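Local coordinates for protein phosphopantetheine adenylyltransferase (Archaeoglobus fulgidus, PDB 3DO8) that probably transfers an adenylyl group reversibly from ATP to 4'-phosphopantetheine, giving dephospho-CoA and pyrophosphate in coenzyme A biosynthesis, at residues A[31-36]-A[70-75]. Numbering follows the deposited sequence.
Sequences ITIGVT and PEIVKI
Thr32 and Glu71 meet at one end of a parallel strand pair, in which 71-75 is one of the two outermost strands of this chain's five-stranded sheet and 31-36 lies one place further in. The strand order 3-2-1-4-5 is that of the Rossmann-like nucleotidyltransferase fold, and helix 51-66 lies on the crossover between the two strands. Thr32 OG1 donates to Glu71 OE1 over 2.8 Å, arriving from above the carboxylate, 47° out of its plane. With CG anti to the backbone N (chi1 177°) and the chain extended beyond it, Glu71 brings its carboxylate under the threonine hydroxyl, the two side chains crossing at a slant. The other branch, Thr32 CG2, faces both methyls of Val73, 3.5 Å from CG1, the two side chains crossing at about a right angle. A valine in place of Thr32 would probably leave Glu71 OE1 without its hydroxyl donor and the carboxylate freer to swing. On the face against helix 51-66, Ile33 CD1 reaches Pro70 CB at 3.9 Å, and Ile72 spreads its branches, CD1 against Ile33 CB and CG2 3.8 Å from Val35 CG2. Between the strands, Ile33 and Val35 each give N-H and C=O to the neighbour, Val35 N bonding Val73 O and Val35 O accepting from Ile75 N. Where 31-36 has Gly34, Ile75 lies over bare backbone: its CD1 sits 3.4 Å from Gly34 C, where a beta carbon would collide. At the start of the pair one water replaces a direct bond, donating to Ile31 O at 2.8 Å and accepting from Glu71 N.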
# COMPACT_ATOMS: atom_id res chain seq x y z
N ILE A 31 7.84 -10.33 7.41
CA ILE A 31 8.40 -9.33 6.49
C ILE A 31 9.90 -9.54 6.48
O ILE A 31 10.49 -10.02 7.45
CB ILE A 31 8.09 -7.90 6.90
CG1 ILE A 31 8.77 -7.50 8.22
CG2 ILE A 31 6.57 -7.69 7.04
CD1 ILE A 31 8.61 -6.02 8.49
N THR A 32 10.48 -9.16 5.36
CA THR A 32 11.92 -9.08 5.20
C THR A 32 12.23 -7.69 4.74
O THR A 32 11.66 -7.24 3.73
CB THR A 32 12.44 -10.10 4.19
OG1 THR A 32 12.03 -11.41 4.61
CG2 THR A 32 13.90 -10.08 4.10
N ILE A 33 13.10 -7.01 5.50
CA ILE A 33 13.56 -5.69 5.14
C ILE A 33 14.98 -5.81 4.57
O ILE A 33 15.90 -6.21 5.28
CB ILE A 33 13.58 -4.70 6.34
CG1 ILE A 33 12.18 -4.62 6.99
CG2 ILE A 33 14.03 -3.34 5.84
CD1 ILE A 33 12.11 -3.60 8.13
N GLY A 34 15.13 -5.48 3.30
CA GLY A 34 16.43 -5.44 2.66
C GLY A 34 17.05 -4.09 2.92
O GLY A 34 16.39 -3.05 2.76
N VAL A 35 18.33 -4.11 3.30
CA VAL A 35 19.10 -2.88 3.45
C VAL A 35 20.30 -2.98 2.48
O VAL A 35 21.03 -3.98 2.48
CB VAL A 35 19.52 -2.71 4.92
CG1 VAL A 35 20.50 -1.52 5.06
CG2 VAL A 35 18.26 -2.56 5.80
N THR A 36 20.49 -1.94 1.67
CA THR A 36 21.52 -1.97 0.64
C THR A 36 22.92 -2.10 1.24
O THR A 36 23.24 -1.48 2.26
CB THR A 36 21.46 -0.70 -0.23
OG1 THR A 36 21.49 0.44 0.61
CG2 THR A 36 20.21 -0.66 -1.10
N PRO A 70 12.98 -6.88 13.30
CA PRO A 70 12.69 -7.41 11.97
C PRO A 70 13.87 -8.17 11.38
O PRO A 70 15.01 -7.87 11.71
CB PRO A 70 12.45 -6.14 11.13
CG PRO A 70 13.30 -5.12 11.79
CD PRO A 70 13.29 -5.44 13.28
N GLU A 71 13.57 -9.12 10.50
CA GLU A 71 14.59 -9.76 9.69
C GLU A 71 15.16 -8.73 8.71
O GLU A 71 14.41 -8.18 7.89
CB GLU A 71 14.02 -10.96 8.88
CG GLU A 71 15.08 -11.63 7.96
CD GLU A 71 14.57 -12.71 7.02
OE1 GLU A 71 13.36 -12.72 6.63
OE2 GLU A 71 15.43 -13.56 6.63
N ILE A 72 16.48 -8.53 8.77
CA ILE A 72 17.22 -7.69 7.83
C ILE A 72 18.07 -8.58 6.93
O ILE A 72 18.82 -9.45 7.41
CB ILE A 72 18.25 -6.71 8.53
CG1 ILE A 72 17.55 -5.77 9.51
CG2 ILE A 72 19.04 -5.88 7.49
CD1 ILE A 72 16.51 -5.01 8.95
N VAL A 73 18.01 -8.31 5.65
CA VAL A 73 18.89 -8.99 4.70
C VAL A 73 19.67 -7.93 3.93
O VAL A 73 19.13 -6.87 3.59
CB VAL A 73 18.08 -9.92 3.78
CG1 VAL A 73 17.28 -10.95 4.60
CG2 VAL A 73 17.15 -9.14 2.95
N LYS A 74 20.97 -8.15 3.72
CA LYS A 74 21.74 -7.24 2.89
C LYS A 74 21.37 -7.43 1.44
O LYS A 74 21.36 -8.57 0.92
CB LYS A 74 23.25 -7.48 3.07
CG LYS A 74 24.11 -6.50 2.37
CD LYS A 74 25.60 -6.84 2.51
CE LYS A 74 26.12 -6.67 3.93
NZ LYS A 74 27.62 -6.91 4.06
N ILE A 75 21.06 -6.31 0.78
CA ILE A 75 20.80 -6.28 -0.66
C ILE A 75 22.14 -6.04 -1.37
O ILE A 75 22.80 -5.04 -1.13
CB ILE A 75 19.79 -5.16 -1.03
CG1 ILE A 75 18.43 -5.38 -0.38
CG2 ILE A 75 19.59 -5.07 -2.53
CD1 ILE A 75 17.49 -4.15 -0.43
O HOH W 1 10.68 -9.54 10.23